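Local coordinates for CCMAN5 (PDB 2XSG), which hydrolyses alpha-mannosidic linkages as a bacterial family GH92 mannosidase and enables mannose-6-phosphate modification of recombinant lysosomal enzymes produced in yeast, at residues 65-70 and 400-405; 155-160 and 243-248; 345-350 and 379-384; 562-567 and 599-604; 624-629 and 656-661. All coordinates share one frame; numbering follows the deposited sequence.

Contact 1 (65-70 and 400-405); sequences TNLDGV and SVPTVR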
# COMPACT_ATOMS: atom_id res chain seq x y z
N THR A 65 -5.43 -13.60 6.68
CA THR A 65 -5.53 -12.14 6.77
C THR A 65 -4.15 -11.53 6.68
O THR A 65 -3.15 -12.16 7.04
CB THR A 65 -6.23 -11.64 8.08
OG1 THR A 65 -5.35 -11.85 9.20
CG2 THR A 65 -7.55 -12.36 8.32
N ASN A 66 -4.09 -10.29 6.21
CA ASN A 66 -2.80 -9.65 6.06
C ASN A 66 -2.88 -8.18 5.68
O ASN A 66 -3.97 -7.65 5.42
CB ASN A 66 -1.97 -10.42 5.03
CG ASN A 66 -0.58 -10.73 5.53
OD1 ASN A 66 0.12 -9.85 6.04
ND2 ASN A 66 -0.18 -12.00 5.41
N LEU A 67 -1.70 -7.55 5.65
CA LEU A 67 -1.52 -6.17 5.22
C LEU A 67 -0.32 -6.11 4.30
O LEU A 67 0.74 -6.66 4.61
CB LEU A 67 -1.27 -5.26 6.43
CG LEU A 67 -2.39 -5.08 7.44
CD1 LEU A 67 -1.93 -4.17 8.58
CD2 LEU A 67 -3.65 -4.54 6.76
N ASP A 68 -0.45 -5.40 3.19
CA ASP A 68 0.64 -5.38 2.21
C ASP A 68 1.65 -4.30 2.49
O ASP A 68 1.29 -3.13 2.64
CB ASP A 68 0.09 -5.20 0.80
CG ASP A 68 -0.98 -6.21 0.47
OD1 ASP A 68 -2.07 -6.08 1.06
OD2 ASP A 68 -0.74 -7.12 -0.36
N GLY A 69 2.91 -4.70 2.59
CA GLY A 69 4.02 -3.77 2.63
C GLY A 69 4.15 -2.90 3.86
O GLY A 69 4.78 -1.84 3.79
N VAL A 70 3.57 -3.32 4.98
CA VAL A 70 3.63 -2.50 6.20
C VAL A 70 4.87 -2.83 7.03
O VAL A 70 5.54 -3.83 6.77
CB VAL A 70 2.34 -2.60 7.03
CG1 VAL A 70 1.15 -2.14 6.19
CG2 VAL A 70 2.12 -4.01 7.53
N SER A 400 -12.85 -2.80 11.64
CA SER A 400 -13.56 -3.90 10.95
C SER A 400 -12.63 -4.85 10.21
O SER A 400 -13.03 -5.97 9.87
CB SER A 400 -14.66 -3.36 10.01
OG SER A 400 -14.12 -2.79 8.82
N VAL A 401 -11.39 -4.40 9.98
CA VAL A 401 -10.33 -5.15 9.27
C VAL A 401 -9.00 -4.68 9.87
O VAL A 401 -8.96 -3.60 10.48
CB VAL A 401 -10.32 -4.85 7.76
CG1 VAL A 401 -11.61 -5.30 7.07
CG2 VAL A 401 -10.06 -3.36 7.50
N PRO A 402 -7.90 -5.47 9.70
CA PRO A 402 -6.62 -4.95 10.14
C PRO A 402 -6.36 -3.62 9.47
O PRO A 402 -6.71 -3.44 8.29
CB PRO A 402 -5.61 -6.00 9.66
CG PRO A 402 -6.34 -6.97 8.86
CD PRO A 402 -7.80 -6.84 9.17
N THR A 403 -5.79 -2.69 10.22
CA THR A 403 -5.63 -1.32 9.72
C THR A 403 -4.42 -0.66 10.38
O THR A 403 -3.80 -1.24 11.28
CB THR A 403 -6.93 -0.52 9.95
OG1 THR A 403 -6.91 0.68 9.16
CG2 THR A 403 -7.13 -0.19 11.45
N VAL A 404 -4.05 0.52 9.91
CA VAL A 404 -2.80 1.12 10.37
C VAL A 404 -3.01 2.50 10.99
O VAL A 404 -2.97 2.64 12.19
CB VAL A 404 -1.74 1.19 9.26
CG1 VAL A 404 -0.37 1.62 9.83
CG2 VAL A 404 -1.63 -0.16 8.54
N ARG A 405 -3.23 3.52 10.15
CA ARG A 405 -3.19 4.92 10.60
C ARG A 405 -3.92 5.82 9.59
O ARG A 405 -4.12 5.42 8.44
CB ARG A 405 -1.75 5.38 10.85
CG ARG A 405 -0.86 5.42 9.59
CD ARG A 405 0.61 5.69 9.92
NE ARG A 405 0.84 6.86 10.76
CZ ARG A 405 2.03 7.26 11.18
NH1 ARG A 405 3.12 6.62 10.82
NH2 ARG A 405 2.13 8.34 11.94

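Contact 2 (155-160 and 243-248); sequences STPSLV and ADAGEI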
# COMPACT_ATOMS: atom_id res chain seq x y z
N SER A 155 -1.14 -42.03 4.10
CA SER A 155 -1.19 -41.02 5.16
C SER A 155 -2.55 -40.93 5.82
O SER A 155 -3.56 -41.16 5.18
CB SER A 155 -0.89 -39.65 4.57
OG SER A 155 0.44 -39.58 4.13
N THR A 156 -2.57 -40.59 7.11
CA THR A 156 -3.77 -40.04 7.75
C THR A 156 -3.69 -38.50 7.67
O THR A 156 -2.98 -37.87 8.47
CB THR A 156 -3.87 -40.47 9.24
OG1 THR A 156 -3.76 -41.89 9.36
CG2 THR A 156 -5.20 -40.02 9.85
N PRO A 157 -4.41 -37.88 6.71
CA PRO A 157 -4.34 -36.43 6.52
C PRO A 157 -4.93 -35.67 7.70
O PRO A 157 -5.89 -36.12 8.34
CB PRO A 157 -5.21 -36.19 5.28
CG PRO A 157 -5.30 -37.52 4.59
CD PRO A 157 -5.36 -38.49 5.76
N SER A 158 -4.33 -34.53 8.00
CA SER A 158 -4.85 -33.68 9.04
C SER A 158 -4.56 -32.21 8.71
O SER A 158 -3.56 -31.89 8.05
CB SER A 158 -4.25 -34.08 10.38
OG SER A 158 -4.54 -33.12 11.37
N LEU A 159 -5.45 -31.33 9.13
CA LEU A 159 -5.22 -29.91 9.01
C LEU A 159 -5.36 -29.32 10.39
O LEU A 159 -6.38 -29.53 11.04
CB LEU A 159 -6.23 -29.26 8.05
CG LEU A 159 -6.22 -29.70 6.58
CD1 LEU A 159 -7.29 -28.96 5.79
CD2 LEU A 159 -4.87 -29.43 5.94
N VAL A 160 -4.33 -28.61 10.83
CA VAL A 160 -4.38 -27.88 12.08
C VAL A 160 -4.89 -26.49 11.73
O VAL A 160 -4.40 -25.87 10.78
CB VAL A 160 -2.98 -27.76 12.70
CG1 VAL A 160 -2.98 -26.79 13.87
CG2 VAL A 160 -2.47 -29.14 13.14
N ALA A 243 -8.45 -42.81 3.08
CA ALA A 243 -9.01 -42.97 1.73
C ALA A 243 -9.15 -41.63 0.97
O ALA A 243 -9.19 -41.60 -0.26
CB ALA A 243 -10.34 -43.70 1.79
N ASP A 244 -9.18 -40.52 1.70
CA ASP A 244 -9.32 -39.20 1.08
C ASP A 244 -7.99 -38.47 0.87
O ASP A 244 -7.98 -37.31 0.46
CB ASP A 244 -10.24 -38.33 1.92
CG ASP A 244 -11.68 -38.64 1.69
OD1 ASP A 244 -12.08 -38.80 0.52
OD2 ASP A 244 -12.42 -38.72 2.69
N ALA A 245 -6.89 -39.16 1.14
CA ALA A 245 -5.56 -38.57 1.06
C ALA A 245 -5.27 -37.87 -0.27
O ALA A 245 -4.59 -36.84 -0.28
CB ALA A 245 -4.50 -39.61 1.37
N GLY A 246 -5.78 -38.43 -1.37
CA GLY A 246 -5.67 -37.84 -2.71
C GLY A 246 -6.28 -36.44 -2.89
O GLY A 246 -5.86 -35.69 -3.78
N GLU A 247 -7.27 -36.09 -2.06
CA GLU A 247 -7.94 -34.78 -2.17
C GLU A 247 -8.60 -34.32 -0.87
O GLU A 247 -9.68 -34.80 -0.50
CB GLU A 247 -8.96 -34.77 -3.31
CG GLU A 247 -9.41 -33.40 -3.74
CD GLU A 247 -10.39 -33.49 -4.89
OE1 GLU A 247 -11.60 -33.40 -4.65
OE2 GLU A 247 -9.95 -33.68 -6.03
N ILE A 248 -7.94 -33.39 -0.20
CA ILE A 248 -8.46 -32.74 1.00
C ILE A 248 -8.73 -31.26 0.69
O ILE A 248 -7.82 -30.50 0.38
CB ILE A 248 -7.47 -32.87 2.18
CG1 ILE A 248 -7.14 -34.35 2.48
CG2 ILE A 248 -8.01 -32.16 3.42
CD1 ILE A 248 -8.37 -35.21 2.89

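Contact 3 (345-350 and 379-384); sequences FTYYDS and VYLFAD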
# COMPACT_ATOMS: atom_id res chain seq x y z
N PHE A 345 -22.89 1.56 -2.81
CA PHE A 345 -21.43 1.65 -2.95
C PHE A 345 -20.79 0.56 -2.12
O PHE A 345 -21.42 -0.01 -1.21
CB PHE A 345 -20.91 3.05 -2.55
CG PHE A 345 -20.68 3.23 -1.08
CD1 PHE A 345 -21.75 3.46 -0.22
CD2 PHE A 345 -19.39 3.24 -0.56
CE1 PHE A 345 -21.54 3.66 1.15
CE2 PHE A 345 -19.15 3.42 0.81
CZ PHE A 345 -20.24 3.63 1.68
N THR A 346 -19.54 0.25 -2.44
CA THR A 346 -18.79 -0.75 -1.68
C THR A 346 -17.96 -0.04 -0.62
O THR A 346 -17.24 0.93 -0.92
CB THR A 346 -17.91 -1.60 -2.62
OG1 THR A 346 -18.77 -2.35 -3.47
CG2 THR A 346 -17.00 -2.59 -1.85
N TYR A 347 -18.07 -0.52 0.62
CA TYR A 347 -17.30 0.05 1.71
C TYR A 347 -15.93 -0.63 1.77
O TYR A 347 -15.82 -1.85 1.91
CB TYR A 347 -18.05 -0.09 3.04
CG TYR A 347 -17.32 0.45 4.24
CD1 TYR A 347 -17.24 1.82 4.47
CD2 TYR A 347 -16.70 -0.41 5.15
CE1 TYR A 347 -16.55 2.33 5.58
CE2 TYR A 347 -16.03 0.09 6.26
CZ TYR A 347 -15.97 1.46 6.47
OH TYR A 347 -15.30 1.97 7.57
N TYR A 348 -14.89 0.19 1.66
CA TYR A 348 -13.51 -0.25 1.85
C TYR A 348 -12.97 0.25 3.20
O TYR A 348 -13.42 1.27 3.73
CB TYR A 348 -12.63 0.25 0.69
CG TYR A 348 -13.07 -0.33 -0.64
CD1 TYR A 348 -14.05 0.30 -1.43
CD2 TYR A 348 -12.55 -1.54 -1.08
CE1 TYR A 348 -14.46 -0.27 -2.64
CE2 TYR A 348 -12.96 -2.11 -2.26
CZ TYR A 348 -13.91 -1.47 -3.03
OH TYR A 348 -14.28 -2.09 -4.20
N ASP A 349 -12.01 -0.51 3.73
CA ASP A 349 -11.38 -0.22 5.01
C ASP A 349 -9.97 -0.79 5.00
O ASP A 349 -9.66 -1.69 4.20
CB ASP A 349 -12.21 -0.83 6.14
CG ASP A 349 -11.85 -0.28 7.52
OD1 ASP A 349 -11.02 0.66 7.63
OD2 ASP A 349 -12.40 -0.81 8.51
N SER A 350 -9.14 -0.26 5.90
CA SER A 350 -7.71 -0.60 6.10
C SER A 350 -6.84 0.50 5.54
O SER A 350 -6.58 0.55 4.35
CB SER A 350 -7.29 -1.93 5.48
OG SER A 350 -5.98 -2.26 5.91
N VAL A 379 -15.03 8.76 4.10
CA VAL A 379 -16.06 9.66 4.65
C VAL A 379 -16.95 8.97 5.70
O VAL A 379 -17.16 9.52 6.77
CB VAL A 379 -16.89 10.35 3.54
CG1 VAL A 379 -18.08 11.08 4.12
CG2 VAL A 379 -16.00 11.33 2.75
N TYR A 380 -17.44 7.77 5.40
CA TYR A 380 -18.27 7.01 6.35
C TYR A 380 -17.53 6.66 7.62
O TYR A 380 -18.12 6.66 8.71
CB TYR A 380 -18.77 5.71 5.74
CG TYR A 380 -20.12 5.79 5.11
CD1 TYR A 380 -20.46 6.87 4.30
CD2 TYR A 380 -21.07 4.78 5.30
CE1 TYR A 380 -21.70 6.96 3.71
CE2 TYR A 380 -22.33 4.86 4.71
CZ TYR A 380 -22.63 5.96 3.92
OH TYR A 380 -23.83 6.07 3.30
N LEU A 381 -16.24 6.36 7.48
CA LEU A 381 -15.39 5.98 8.61
C LEU A 381 -15.28 7.11 9.63
O LEU A 381 -15.41 6.87 10.84
CB LEU A 381 -14.01 5.52 8.14
CG LEU A 381 -13.08 5.08 9.28
CD1 LEU A 381 -13.63 3.82 9.94
CD2 LEU A 381 -11.66 4.85 8.80
N PHE A 382 -15.04 8.33 9.15
CA PHE A 382 -14.99 9.52 10.02
C PHE A 382 -16.38 9.95 10.50
O PHE A 382 -16.54 10.42 11.62
CB PHE A 382 -14.23 10.68 9.35
CG PHE A 382 -12.73 10.58 9.52
CD1 PHE A 382 -12.12 11.08 10.66
CD2 PHE A 382 -11.94 9.91 8.58
CE1 PHE A 382 -10.73 10.96 10.86
CE2 PHE A 382 -10.56 9.79 8.77
CZ PHE A 382 -9.96 10.31 9.92
N ALA A 383 -17.39 9.76 9.65
CA ALA A 383 -18.76 10.07 10.01
C ALA A 383 -19.20 9.16 11.17
O ALA A 383 -19.92 9.62 12.09
CB ALA A 383 -19.66 9.90 8.82
N ASP A 384 -18.75 7.91 11.13
CA ASP A 384 -19.00 6.93 12.19
C ASP A 384 -18.33 7.29 13.52
O ASP A 384 -18.97 7.21 14.58
CB ASP A 384 -18.61 5.51 11.75
CG ASP A 384 -19.58 4.92 10.73
OD1 ASP A 384 -20.67 5.51 10.53
OD2 ASP A 384 -19.23 3.88 10.11

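Contact 4 (562-567 and 599-604); sequences AARLGM and NYTGEP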
# COMPACT_ATOMS: atom_id res chain seq x y z
N ALA A 562 16.99 30.77 -6.63
CA ALA A 562 17.32 30.07 -5.40
C ALA A 562 16.69 28.67 -5.41
O ALA A 562 17.37 27.69 -5.08
CB ALA A 562 16.88 30.86 -4.17
N ALA A 563 15.41 28.58 -5.79
CA ALA A 563 14.70 27.29 -5.92
C ALA A 563 15.37 26.38 -6.93
O ALA A 563 15.54 25.17 -6.67
CB ALA A 563 13.26 27.50 -6.33
N ARG A 564 15.72 26.95 -8.08
CA ARG A 564 16.29 26.20 -9.20
C ARG A 564 17.61 25.57 -8.77
O ARG A 564 17.85 24.39 -9.06
CB ARG A 564 16.47 27.10 -10.43
CG ARG A 564 16.97 26.37 -11.71
CD ARG A 564 17.43 27.36 -12.81
NE ARG A 564 18.73 27.97 -12.49
CZ ARG A 564 19.91 27.38 -12.68
NH1 ARG A 564 19.99 26.16 -13.21
NH2 ARG A 564 21.03 28.01 -12.33
N LEU A 565 18.42 26.35 -8.06
CA LEU A 565 19.73 25.87 -7.59
C LEU A 565 19.56 24.88 -6.42
O LEU A 565 20.31 23.92 -6.31
CB LEU A 565 20.62 27.05 -7.19
CG LEU A 565 21.16 27.93 -8.33
CD1 LEU A 565 21.70 29.23 -7.78
CD2 LEU A 565 22.25 27.21 -9.12
N GLY A 566 18.56 25.12 -5.56
CA GLY A 566 18.21 24.17 -4.49
C GLY A 566 17.85 22.79 -5.02
O GLY A 566 18.33 21.75 -4.51
N MET A 567 17.01 22.77 -6.05
CA MET A 567 16.53 21.53 -6.68
C MET A 567 17.68 20.78 -7.30
O MET A 567 17.81 19.58 -7.09
CB MET A 567 15.45 21.82 -7.72
CG MET A 567 14.04 21.75 -7.15
SD MET A 567 13.65 20.21 -6.25
CE MET A 567 13.78 19.00 -7.54
N ASN A 599 10.07 20.53 -12.95
CA ASN A 599 9.04 21.17 -13.77
C ASN A 599 8.70 22.57 -13.25
O ASN A 599 8.32 23.45 -14.01
CB ASN A 599 7.75 20.33 -13.77
CG ASN A 599 7.85 19.07 -14.60
OD1 ASN A 599 8.85 18.79 -15.25
ND2 ASN A 599 6.77 18.27 -14.57
N TYR A 600 8.82 22.75 -11.94
CA TYR A 600 8.49 24.02 -11.29
C TYR A 600 9.64 25.00 -11.33
O TYR A 600 9.42 26.20 -11.18
CB TYR A 600 8.09 23.80 -9.84
CG TYR A 600 6.78 23.05 -9.62
CD1 TYR A 600 6.73 21.66 -9.73
CD2 TYR A 600 5.61 23.73 -9.28
CE1 TYR A 600 5.54 20.96 -9.51
CE2 TYR A 600 4.40 23.03 -9.04
CZ TYR A 600 4.39 21.64 -9.15
OH TYR A 600 3.23 20.92 -8.95
N THR A 601 10.86 24.50 -11.51
CA THR A 601 12.03 25.38 -11.58
C THR A 601 12.47 25.65 -13.00
O THR A 601 13.60 26.10 -13.22
CB THR A 601 13.25 24.81 -10.83
OG1 THR A 601 13.57 23.51 -11.35
CG2 THR A 601 12.99 24.74 -9.32
N GLY A 602 11.58 25.37 -13.96
CA GLY A 602 11.85 25.63 -15.39
C GLY A 602 12.83 24.66 -16.01
O GLY A 602 13.45 24.94 -17.04
N GLU A 603 12.98 23.48 -15.40
CA GLU A 603 13.91 22.49 -15.95
C GLU A 603 13.23 21.13 -16.10
O GLU A 603 13.64 20.14 -15.48
CB GLU A 603 15.19 22.42 -15.10
CG GLU A 603 15.95 23.75 -15.04
CD GLU A 603 17.38 23.59 -14.61
OE1 GLU A 603 17.62 23.54 -13.39
OE2 GLU A 603 18.26 23.51 -15.48
N PRO A 604 12.16 21.08 -16.92
CA PRO A 604 11.39 19.83 -17.02
C PRO A 604 12.24 18.65 -17.53
O PRO A 604 11.98 17.50 -17.15
CB PRO A 604 10.28 20.17 -18.02
CG PRO A 604 10.35 21.63 -18.26
CD PRO A 604 11.68 22.12 -17.85
O HOH W 1 16.21 23.14 -11.04

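Contact 5 (624-629 and 656-661); sequences IATGSS and LPTMDN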
# COMPACT_ATOMS: atom_id res chain seq x y z
N ILE A 624 18.33 5.21 3.54
CA ILE A 624 17.37 4.11 3.78
C ILE A 624 16.16 4.71 4.50
O ILE A 624 16.11 5.92 4.70
CB ILE A 624 18.01 2.92 4.58
CG1 ILE A 624 18.80 3.42 5.80
CG2 ILE A 624 18.91 2.07 3.66
CD1 ILE A 624 19.29 2.31 6.74
N ALA A 625 15.18 3.89 4.85
CA ALA A 625 13.91 4.39 5.37
C ALA A 625 13.85 4.42 6.89
O ALA A 625 12.86 4.86 7.46
CB ALA A 625 12.74 3.60 4.80
N THR A 626 14.92 3.94 7.54
CA THR A 626 14.98 3.86 8.99
C THR A 626 16.45 4.00 9.42
O THR A 626 17.34 4.07 8.57
CB THR A 626 14.33 2.55 9.53
OG1 THR A 626 14.17 2.66 10.94
CG2 THR A 626 15.20 1.30 9.19
N GLY A 627 16.70 4.10 10.73
CA GLY A 627 18.05 4.34 11.25
C GLY A 627 19.12 3.43 10.68
O GLY A 627 20.17 3.88 10.22
N SER A 628 18.87 2.13 10.74
CA SER A 628 19.84 1.17 10.25
C SER A 628 19.17 -0.14 9.83
O SER A 628 18.03 -0.43 10.21
CB SER A 628 20.90 0.91 11.32
OG SER A 628 20.36 0.15 12.40
N SER A 629 19.91 -0.95 9.07
CA SER A 629 19.41 -2.23 8.57
C SER A 629 20.54 -3.26 8.52
O SER A 629 21.64 -2.97 8.04
CB SER A 629 18.80 -2.03 7.17
OG SER A 629 18.69 -3.25 6.44
N LEU A 656 14.56 -1.31 -2.54
CA LEU A 656 15.72 -1.08 -1.68
C LEU A 656 15.52 -1.77 -0.33
O LEU A 656 14.37 -1.92 0.11
CB LEU A 656 15.92 0.41 -1.46
CG LEU A 656 16.31 1.23 -2.71
CD1 LEU A 656 16.25 2.70 -2.38
CD2 LEU A 656 17.69 0.84 -3.21
N PRO A 657 16.62 -2.15 0.34
CA PRO A 657 16.44 -2.63 1.71
C PRO A 657 15.80 -1.51 2.57
O PRO A 657 16.14 -0.34 2.38
CB PRO A 657 17.88 -2.91 2.17
CG PRO A 657 18.75 -2.07 1.23
CD PRO A 657 18.04 -2.10 -0.06
N THR A 658 14.90 -1.90 3.48
CA THR A 658 14.06 -1.01 4.32
C THR A 658 12.90 -0.31 3.59
O THR A 658 12.04 0.33 4.23
CB THR A 658 14.84 0.12 5.04
OG1 THR A 658 15.17 1.13 4.08
CG2 THR A 658 16.08 -0.38 5.78
N MET A 659 12.88 -0.38 2.27
CA MET A 659 11.89 0.36 1.49
C MET A 659 10.57 -0.41 1.43
O MET A 659 10.33 -1.18 0.51
CB MET A 659 12.44 0.64 0.09
CG MET A 659 11.47 1.33 -0.87
SD MET A 659 12.34 1.63 -2.42
CE MET A 659 10.99 2.22 -3.44
N ASP A 660 9.72 -0.22 2.44
CA ASP A 660 8.44 -0.93 2.50
C ASP A 660 7.53 -0.36 1.42
O ASP A 660 7.60 0.83 1.14
CB ASP A 660 7.80 -0.75 3.87
CG ASP A 660 8.59 -1.42 4.98
OD1 ASP A 660 9.28 -2.42 4.68
OD2 ASP A 660 8.55 -0.93 6.13
N ASN A 661 6.73 -1.21 0.80
CA ASN A 661 5.79 -0.75 -0.24
C ASN A 661 4.72 0.18 0.38
O ASN A 661 4.25 1.13 -0.28
CB ASN A 661 5.13 -1.96 -0.91
CG ASN A 661 4.66 -1.67 -2.34
OD1 ASN A 661 4.38 -0.51 -2.71
ND2 ASN A 661 4.55 -2.73 -3.15

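Contact 1 (65-70 and 400-405)
Leu67 and Pro402 form the tighter end of this contact between two irregular loops, whose CA atoms here, Leu67 CA and Pro402 CA, stand 7.2 Å apart. One branch of the leucine does most of the work: Leu67 CD2 lies 3.8 Å from Pro402 CB and 3.6 Å from Pro402 O, so a single methyl meets both the ring and the carbonyl oxygen of the same proline. The other branch turns along the second loop, with Leu67 CD1 4.0 Å from Val404 CG2. With CG opposite the carbonyl carbon (chi1 -66°), Leu67 directs this fork across to 400-405. Phe195 of strand 185-195 and Met323 of strand 323-324 pack on the same leucine.

Towards Val70 the fit relaxes. Val70 CA and Val404 CA are 8.5 Å apart, and the two valines run past each other in opposite senses, meeting through Val70 CG1 and Val404 CG2 at 4.1 Å. No hydrogen bond links the segments, so they hold each other by van der Waals packing. Beyond this end Arg405 is partly exposed, and its NH1 hydrogen-bonds to a bound B3P molecule, probably from the crystallisation liquor. The side chain of Val70 is about 3 Å from the bound B3P, measured between nearest atoms. One loop comes from the N-terminal domain and the other from the catalytic domain, an arrangement consistent with the inter-domain active-site cleft known in family GH92.

Contact 2 (155-160 and 243-248)
This is an apolar contact, without a hydrogen bond across it, at the far end of the N-terminal beta domain, where the entry to strand 158-162 meets the turn that leads into strand 248-255. Pro157 is the pivot, and the nearest CA pair is Pro157 CA to Ala245 CA at 6.0 Å. Two ring atoms divide the labour: Pro157 CG presses on the backbone, 3.7 Å from Ala245 CA, while Pro157 CB reaches Ile248 CG1 at 3.9 Å. Ala245 adds its methyl, with Ala245 CB 3.9 Å from Pro157 CG.

Ile248 serves two partners by its fork. Its CG1 sits opposite the carbonyl carbon (chi1 -57°) and goes to the proline; its CG2 lies opposite the backbone N and meets the leucine, Ile248 CG2 to Leu159 CD1 being 4.0 Å. The leucine and isoleucine side chains slide past one another in opposite directions. Ala245 lies within a type I beta turn from Asp244 to Glu247, closed by Glu247 N to Asp244 O at 2.9 Å. The contact also buries Ser155 O, which finds no polar partner in the model; Ala245 CB is 4.2 Å from Ser155 O.

Strand 158-162 lies in a five-stranded antiparallel sheet between strands 80-84 and 235-240, whereas strand 248-255 belongs to a second antiparallel sheet. Phe240 of strand 235-240 and Tyr149 of strand 144-150 both touch Leu159 and Ile248, extending this apolar packing between the two sheets.

Contact 3 (345-350 and 379-384)
The backbones approach most closely at Asp349 CA to Leu381 CA, 8.2 Å, and Tyr347 CA to Tyr380 CA, 8.4 Å, and the contact between 345-350 and 379-384 is made mainly by side chains; Tyr348 N also bonds to Ser377 OG of the same helix. Phe345 and Tyr380 make a T-shaped pair: ring centroids are 5.0 Å apart, the planes are inclined at 71°, and the phenylalanine turns its edge to the tyrosine face. Phe345 CZ stands 3.8 Å above the Tyr380 ring plane, over its centre, while Phe345 CE1 is 3.8 Å from Tyr380 CZ. Arg426 makes a cation-pi contact with the same tyrosine ring.

Helix 368-387 is one of those of the catalytic domain, whose six-hairpin clan is consistent with an (alpha/alpha)6 barrel; strand 348-349 pairs antiparallel with strand 323-324, and together they form a small two-stranded sheet packed beside the helix.

Tyr347 touches both Tyr380 and Leu381. Its CG is opposite the backbone N (chi1 179°), which carries the ring out to the helix; Tyr347 CE1 passes 4.0 Å from Tyr380 CB, and Tyr347 OH ends 3.4 Å from Leu381 CD1. The Tyr347 and Leu381 side chains cross at about a right angle, and Tyr332 stacks on the Tyr347 ring. Asp349 OD1 accepts a hydrogen bond from Ser350 N (2.7 Å), which comes from above the carboxylate plane, 45° out of it, while Asp349 OD2 is bonded to Ser400 OG.

Contact 4 (562-567 and 599-604)
Thr601 lays its CG2 methyl on the helix backbone, 3.6 Å from Arg564 CA and 3.7 Å from Ala563 O. The contact joins helix 560-570 to the loop entering helix 604-616, both in the catalytic domain, whose clan is consistent with an (alpha/alpha)6 barrel. Met567 closes on the same methyl, with Met567 CG 3.8 Å from Thr601 CG2.

Beside this methyl packing lies a charged pair. Arg564 leaves the helix with CG opposite the backbone N (chi1 -176°), then bends at chi3, which brings its guanidinium round to Glu603. Glu603 OE1 lies against the aliphatic Arg564 CG at 3.4 Å. The salt bridge is long, Arg564 NH1 to Glu603 OE1 being 3.5 Å; the carboxylate approaches at the edge of the guanidinium, and the two planes are 67° apart, so they do not lie flat together. Each charge has a second partner: Arg564 NH2 pairs with Glu561, and Glu603 OE2 with Arg568.

One water ties three groups together. It donates to Arg564 O at 2.9 Å and to Glu603 OE1 at 2.8 Å. Thr601 OG1 is 2.7 Å from this water and also within hydrogen-bonding reach of Phe598 O, and its single hydrogen can serve only one of them at a time.

Contact 5 (624-629 and 656-661)
Thr658 OG1 receives the amide of Ala625, the hydrogen bond that joins these two irregular loops: Ala625 N to Thr658 OG1 is 2.9 Å with an angle of 160° at the hydrogen, a nearly straight bond. The hydroxyl also lies close to Pro657 O, but the separation modelled there is too short to be trusted. Its other contacts across the join are with carbon. Ile624 CB is 3.4 Å from Thr658 OG1, the two side chains crossing at about a right angle, and Ala625 CB rests 3.5 Å from Thr658 OG1.

The methyl branch faces the far arm of the first loop. Ser629 CB presses on Thr658 CG2 at 3.5 Å, tighter than ordinary van der Waals contact, while Thr626 CG2 meets Thr658 CG2 at 3.9 Å near the solvent edge. The hydroxyl mainly meets Ile624 and Ala625, the methyl mainly Thr626 and Ser629. The threonine is presented by a type II beta turn from Leu656 to Met659, closed by Met659 N to Leu656 O at 3.0 Å. In its third position Thr658 has a positive phi of 73°, an unusual conformation for a beta-branched residue. Its backbone also pairs with Asp22.

The calcium site of Asn588, Glu589 and Asp662 is close by, the side chain of Ala625 being about 5 Å from the calcium ion. The chemistry is consistent with one directional bond setting the register of Ala625 against the loop that leads to calcium ligand Asp662, while the methyl contacts fill in beside it.

Overall arrangement
Contacts 1 and 5 lie beside the bound B3P and calcium, in the presumed active-site region; contact 3 adjoins contact 1 and lies across the chain's centre from contact 5. Contact 1 is central: it touches contact 3 through Pro402 O to Ser350 OG at 2.8 Å, a probable hydrogen bond, and contact 5 through Gly69 O to Asp660 CB at 3.2 Å. The side chain of Val70 lies about 9 Å from the calcium ion, and that of Thr626 about 7 Å from the bound B3P. Contacts 2 and 4 are on opposite sides of the chain's centre, their own centres 66 Å apart. Contacts 2 and 3 are nested within the chain loop that contact 1 closes.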